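Local coordinates for protein putative peptidase (Clostridium acetobutylicum, PDB 3K9T) that binds one zinc ion per subunit in an aminopeptidase-like domain and may act in the biosynthesis of modified polysaccharides, without expected peptidase activity, at residues A[185-190]-A[195-200]; A[297-302]-A[317-322]. All blocks are in the same frame, centred on the assembly; numbering follows the deposited sequence.

Interaction 1. Residues A[185-190]-A[195-200]. With ZN (zinc ion), chain B.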
loop_
_atom_site.group_PDB
_atom_site.type_symbol
_atom_site.label_atom_id
_atom_site.label_comp_id
_atom_site.label_asym_id
_atom_site.label_seq_id
_atom_site.Cartn_x
_atom_site.Cartn_y
_atom_site.Cartn_z
ATOM N N THR A 185 -16.767 13.170 -24.442
ATOM C CA THR A 185 -17.322 12.484 -25.587
ATOM C C THR A 185 -18.563 11.712 -25.189
ATOM O O THR A 185 -18.724 11.324 -24.029
ATOM C CB THR A 185 -16.287 11.500 -26.198
ATOM O OG1 THR A 185 -16.291 10.249 -25.484
ATOM C CG2 THR A 185 -14.897 12.104 -26.166
ATOM N N THR A 186 -19.444 11.483 -26.149
ATOM C CA THR A 186 -20.573 10.601 -25.913
ATOM C C THR A 186 -20.979 9.973 -27.255
ATOM O O THR A 186 -20.650 10.521 -28.323
ATOM C CB THR A 186 -21.727 11.337 -25.219
ATOM O OG1 THR A 186 -22.645 10.376 -24.689
ATOM C CG2 THR A 186 -22.447 12.315 -26.189
ATOM N N TYR A 187 -21.703 8.847 -27.210
ATOM C CA TYR A 187 -22.016 8.123 -28.437
ATOM C C TYR A 187 -23.493 8.212 -28.881
ATOM O O TYR A 187 -24.424 8.120 -28.086
ATOM C CB TYR A 187 -21.455 6.680 -28.387
ATOM C CG TYR A 187 -21.891 5.869 -27.203
ATOM C CD1 TYR A 187 -23.082 5.195 -27.236
ATOM C CD2 TYR A 187 -21.115 5.776 -26.049
ATOM C CE1 TYR A 187 -23.516 4.465 -26.187
ATOM C CE2 TYR A 187 -21.542 5.013 -24.979
ATOM C CZ TYR A 187 -22.754 4.370 -25.047
ATOM O OH TYR A 187 -23.255 3.609 -23.993
ATOM N N THR A 188 -23.671 8.379 -30.191
ATOM C CA THR A 188 -24.964 8.737 -30.777
ATOM C C THR A 188 -25.681 7.635 -31.566
ATOM O O THR A 188 -26.711 7.890 -32.196
ATOM C CB THR A 188 -24.744 9.896 -31.699
ATOM O OG1 THR A 188 -23.645 9.571 -32.557
ATOM C CG2 THR A 188 -24.428 11.156 -30.874
ATOM N N CYS A 189 -25.158 6.410 -31.467
ATOM C CA CYS A 189 -25.592 5.297 -32.291
ATOM C C CYS A 189 -26.764 4.471 -31.731
ATOM O O CYS A 189 -27.388 3.710 -32.473
ATOM C CB CYS A 189 -24.400 4.382 -32.519
ATOM S SG CYS A 189 -23.672 3.778 -30.966
ATOM N N HIS A 190 -27.063 4.592 -30.438
ATOM C CA HIS A 190 -28.188 3.841 -29.875
ATOM C C HIS A 190 -29.532 4.503 -30.177
ATOM O O HIS A 190 -29.676 5.723 -30.013
ATOM C CB HIS A 190 -28.048 3.698 -28.384
ATOM C CG HIS A 190 -26.996 2.729 -27.971
ATOM N ND1 HIS A 190 -25.772 2.651 -28.595
ATOM C CD2 HIS A 190 -26.976 1.820 -26.968
ATOM C CE1 HIS A 190 -25.040 1.737 -27.987
ATOM N NE2 HIS A 190 -25.750 1.217 -27.004
ATOM N N ASN A 195 -30.967 5.377 -20.800
ATOM C CA ASN A 195 -29.709 5.422 -20.069
ATOM C C ASN A 195 -28.526 5.174 -21.015
ATOM O O ASN A 195 -27.524 5.924 -21.029
ATOM C CB ASN A 195 -29.698 4.449 -18.879
ATOM C CG ASN A 195 -28.917 5.021 -17.645
ATOM O OD1 ASN A 195 -28.850 6.231 -17.457
ATOM N ND2 ASN A 195 -28.353 4.142 -16.816
ATOM N N ASP A 196 -28.675 4.164 -21.862
ATOM C CA ASP A 196 -27.677 3.836 -22.881
ATOM C C ASP A 196 -28.311 4.055 -24.286
ATOM O O ASP A 196 -28.965 3.143 -24.776
ATOM C CB ASP A 196 -27.235 2.382 -22.665
ATOM C CG ASP A 196 -26.264 1.904 -23.710
ATOM O OD1 ASP A 196 -25.548 2.759 -24.258
ATOM O OD2 ASP A 196 -26.221 0.683 -24.008
ATOM N N ASN A 197 -28.162 5.233 -24.934
ATOM C CA ASN A 197 -27.372 6.379 -24.432
ATOM C C ASN A 197 -27.883 7.776 -24.779
ATOM O O ASN A 197 -27.085 8.643 -25.195
ATOM C CB ASN A 197 -25.892 6.303 -24.873
ATOM C CG ASN A 197 -25.035 7.408 -24.248
ATOM O OD1 ASN A 197 -25.222 7.783 -23.085
ATOM N ND2 ASN A 197 -24.100 7.953 -25.033
ATOM N N LEU A 198 -29.180 8.023 -24.572
ATOM C CA LEU A 198 -29.685 9.397 -24.682
ATOM C C LEU A 198 -29.245 10.197 -23.456
ATOM O O LEU A 198 -29.186 11.406 -23.505
ATOM C CB LEU A 198 -31.228 9.481 -24.840
ATOM C CG LEU A 198 -31.690 9.002 -26.202
ATOM C CD1 LEU A 198 -33.180 9.092 -26.331
ATOM C CD2 LEU A 198 -30.962 9.796 -27.320
ATOM N N SER A 199 -28.945 9.549 -22.344
ATOM C CA SER A 199 -28.570 10.307 -21.135
ATOM C C SER A 199 -27.230 11.055 -21.337
ATOM O O SER A 199 -27.098 12.231 -20.998
ATOM C CB SER A 199 -28.524 9.379 -19.926
ATOM O OG SER A 199 -27.552 8.349 -20.078
ATOM N N GLY A 200 -26.256 10.382 -21.941
ATOM C CA GLY A 200 -24.939 11.002 -22.173
ATOM C C GLY A 200 -25.027 12.130 -23.178
ATOM O O GLY A 200 -24.378 13.185 -23.032
HETATM ZN ZN ZN B . -25.183 -0.037 -25.481
#
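T186, at the end of strand 181-187, meets N197 of segment 195-200. N197 ND2 donates to T186 OG1 at 2.8 Å, with an N-H...O angle of 157° and close to the amide plane. T186 OG1 is also hydrogen-bonded to A251 O on the neighbouring strand's exit. Y187 follows and takes part at both ends. Its backbone O accepts the second bond from N197 ND2, at 3.1 Å and on a lone pair. N197 CG lies opposite its backbone N (chi1 -174°), which carries the amide in over the Y187 ring. There N197 ND2 sits 3.5 Å above the plane of the Y187 ring, over the centre. The amide oxygen is held too: G200 N donates to N197 OD1, an Asx motif. The Y187 hydroxyl then reaches D196. Y187 OH gives a very short bond of 2.5 Å to D196 OD1, with ring and carboxylate planes 80° apart; T252 OG1 is a second partner of this hydroxyl. H190 closes the segment at the metal. H190 NE2 binds zinc at 2.0 Å, and D196 OD2 binds it at 1.9 Å. H325 is the third protein ligand. A cis peptide joins D196 to N197, a feature also found at the metal-binding aspartate of M28 zinc aminopeptidases. The chemistry implies a division of labour in the carboxylate. OD2 takes the metal, while D196 OD1, 3.1 Å from the zinc, is occupied by Y187. The tyrosine is thus a second-shell residue, and its bond, together with the metal, should limit rotation of the carboxylate.

Interaction 2. Residues A[297-302]-A[317-322]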
loop_
_atom_site.group_PDB
_atom_site.type_symbol
_atom_site.label_atom_id
_atom_site.label_comp_id
_atom_site.label_asym_id
_atom_site.label_seq_id
_atom_site.Cartn_x
_atom_site.Cartn_y
_atom_site.Cartn_z
ATOM N N SER A 297 -16.986 1.392 -23.270
ATOM C CA SER A 297 -17.215 2.423 -24.284
ATOM C C SER A 297 -15.905 2.986 -24.835
ATOM O O SER A 297 -14.889 2.337 -24.727
ATOM C CB SER A 297 -18.141 3.524 -23.775
ATOM O OG SER A 297 -18.617 4.286 -24.877
ATOM N N ASP A 298 -15.938 4.192 -25.414
ATOM C CA ASP A 298 -14.814 4.706 -26.255
ATOM C C ASP A 298 -13.496 4.976 -25.553
ATOM O O ASP A 298 -12.508 5.285 -26.203
ATOM C CB ASP A 298 -15.249 5.925 -27.041
ATOM C CG ASP A 298 -16.340 5.608 -28.072
ATOM O OD1 ASP A 298 -16.142 4.708 -28.915
ATOM O OD2 ASP A 298 -17.388 6.276 -28.039
ATOM N N GLU A 299 -13.470 4.856 -24.230
ATOM C CA GLU A 299 -12.217 4.947 -23.474
ATOM C C GLU A 299 -11.229 3.883 -23.948
ATOM O O GLU A 299 -10.018 4.084 -23.869
ATOM C CB GLU A 299 -12.471 4.862 -21.972
ATOM C CG GLU A 299 -13.007 3.528 -21.475
ATOM C CD GLU A 299 -14.502 3.374 -21.605
ATOM O OE1 GLU A 299 -15.157 4.292 -22.165
ATOM O OE2 GLU A 299 -15.007 2.324 -21.123
ATOM N N ARG A 300 -11.737 2.769 -24.487
ATOM C CA ARG A 300 -10.863 1.806 -25.206
ATOM C C ARG A 300 -10.108 2.360 -26.393
ATOM O O ARG A 300 -8.944 2.004 -26.627
ATOM C CB ARG A 300 -11.602 0.554 -25.672
ATOM C CG ARG A 300 -13.013 0.734 -26.075
ATOM C CD ARG A 300 -13.777 -0.548 -25.832
ATOM N NE ARG A 300 -14.047 -1.146 -27.114
ATOM C CZ ARG A 300 -15.263 -1.332 -27.608
ATOM N NH1 ARG A 300 -16.337 -1.055 -26.879
ATOM N NH2 ARG A 300 -15.413 -1.836 -28.828
ATOM N N GLN A 301 -10.754 3.201 -27.178
ATOM C CA GLN A 301 -10.033 3.791 -28.311
ATOM C C GLN A 301 -9.069 4.846 -27.779
ATOM O O GLN A 301 -7.906 4.827 -28.102
ATOM C CB GLN A 301 -10.981 4.317 -29.380
ATOM C CG GLN A 301 -12.146 3.374 -29.709
ATOM C CD GLN A 301 -11.719 1.981 -30.107
ATOM O OE1 GLN A 301 -10.599 1.776 -30.602
ATOM N NE2 GLN A 301 -12.626 1.004 -29.920
ATOM N N PHE A 302 -9.510 5.693 -26.859
ATOM C CA PHE A 302 -8.628 6.759 -26.354
ATOM C C PHE A 302 -7.464 6.229 -25.553
ATOM O O PHE A 302 -6.445 6.887 -25.453
ATOM C CB PHE A 302 -9.414 7.818 -25.559
ATOM C CG PHE A 302 -10.457 8.504 -26.371
ATOM C CD1 PHE A 302 -10.102 9.251 -27.473
ATOM C CD2 PHE A 302 -11.808 8.370 -26.066
ATOM C CE1 PHE A 302 -11.088 9.873 -28.263
ATOM C CE2 PHE A 302 -12.799 9.008 -26.861
ATOM C CZ PHE A 302 -12.435 9.752 -27.942
ATOM N N SER A 317 -25.598 4.084 -13.150
ATOM C CA SER A 317 -25.572 2.634 -13.250
ATOM C C SER A 317 -24.931 2.319 -14.587
ATOM O O SER A 317 -25.463 2.563 -15.666
ATOM C CB SER A 317 -26.955 1.979 -13.105
ATOM O OG SER A 317 -27.557 2.354 -11.857
ATOM N N CYS A 318 -23.734 1.792 -14.481
ATOM C CA CYS A 318 -22.947 1.428 -15.613
ATOM C C CYS A 318 -23.637 0.397 -16.549
ATOM O O CYS A 318 -24.433 -0.418 -16.105
ATOM C CB CYS A 318 -21.609 0.906 -15.055
ATOM S SG CYS A 318 -20.537 0.328 -16.334
ATOM N N TYR A 319 -23.345 0.482 -17.855
ATOM C CA TYR A 319 -23.806 -0.497 -18.862
ATOM C C TYR A 319 -23.607 -1.932 -18.325
ATOM O O TYR A 319 -22.574 -2.252 -17.746
ATOM C CB TYR A 319 -23.118 -0.295 -20.237
ATOM C CG TYR A 319 -21.672 0.109 -20.160
ATOM C CD1 TYR A 319 -20.688 -0.797 -19.784
ATOM C CD2 TYR A 319 -21.278 1.412 -20.448
ATOM C CE1 TYR A 319 -19.344 -0.405 -19.687
ATOM C CE2 TYR A 319 -19.929 1.801 -20.378
ATOM C CZ TYR A 319 -18.980 0.905 -19.992
ATOM O OH TYR A 319 -17.653 1.310 -19.898
ATOM N N GLY A 320 -24.614 -2.781 -18.523
ATOM C CA GLY A 320 -24.676 -4.072 -17.866
ATOM C C GLY A 320 -25.826 -4.072 -16.875
ATOM O O GLY A 320 -26.257 -5.115 -16.430
ATOM N N PHE A 321 -26.327 -2.890 -16.522
ATOM C CA PHE A 321 -27.489 -2.766 -15.647
ATOM C C PHE A 321 -28.712 -3.565 -16.137
ATOM O O PHE A 321 -28.887 -3.862 -17.334
ATOM C CB PHE A 321 -27.843 -1.284 -15.463
ATOM C CG PHE A 321 -28.324 -0.580 -16.728
ATOM C CD1 PHE A 321 -29.669 -0.618 -17.097
ATOM C CD2 PHE A 321 -27.446 0.163 -17.502
ATOM C CE1 PHE A 321 -30.101 0.021 -18.231
ATOM C CE2 PHE A 321 -27.879 0.811 -18.635
ATOM C CZ PHE A 321 -29.213 0.746 -18.996
ATOM N N ASP A 322 -29.558 -3.938 -15.190
ATOM C CA ASP A 322 -30.731 -4.738 -15.509
ATOM C C ASP A 322 -31.670 -3.978 -16.422
ATOM O O ASP A 322 -32.168 -2.919 -16.067
ATOM C CB ASP A 322 -31.487 -5.129 -14.262
ATOM C CG ASP A 322 -32.625 -6.097 -14.551
ATOM O OD1 ASP A 322 -32.462 -6.986 -15.419
ATOM O OD2 ASP A 322 -33.670 -5.964 -13.890
HETATM O O HOH W 1 -17.389 3.968 -20.270
#
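The Y319 ring and the E299 carboxylate approach from opposite directions, with their planes only 12° apart. E299 OE2 lies at the ring's edge, near its plane, and is 3.1 Å from Y319 OH. Water 1 is also at this edge, in the plane. One face of the Y319 ring carries C318 SG, 3.6 Å above the plane and offset toward the rim. S297 N comes to 3.4 Å from Y319 OH, obliquely to the ring. Water 1 adds a bridge. It is hydrogen-bonded to Y319 OH at 2.7 Å, and it donates a weak bond to E299 OE1 at 2.9 Å. The glutamate is set by its own segment. Its chain bends at chi2 (-84°) and turns back on the residues before it, so that S297 N can donate to E299 OE2 at 3.1 Å. That donor stands above the carboxylate plane, 43° out of it. K263 forms a salt bridge with the same oxygen, which should favour the charged carboxylate. S297 OG turns to E227 instead. Y319 projects from a type II beta turn running from C318 to F321, closed by the bond from F321 N to C318 O. The positive phi of G320 suits the third position of this turn. Further along 297-302, R300 forms a salt bridge to E367 of the second subunit. The Y319 side chain comes about 6 Å from the zinc ion at the nearest atoms, and closer still to a bound imidazole, probably from the crystallisation liquor. This is a loop tyrosine beside the metal pocket of an aminopeptidase-like fold, linked through a water to the carboxylate of E299.

In the fold
Interaction 1 comes first along the chain. It closes the short connection from strand 181-187 to helix 194-211, with four residues between its two segments, inside a beta-alpha-beta unit that ends in strand 219-225. Interaction 2 opens about a hundred residues later. It closes a 14-residue connection that contains strand 311-315 of the same mixed sheet. The two are in series, neither nested nor crossed. They touch in space, with centres about 10 Å apart. Y187 packs on S297, T185 on F302, and N195 on F321. Segment 297-302 therefore lies against the strand of interaction 1, and 317-322 against segment 195-200. Soon after 317-322 the chain reaches H325, which joins H190 and D196 at the zinc.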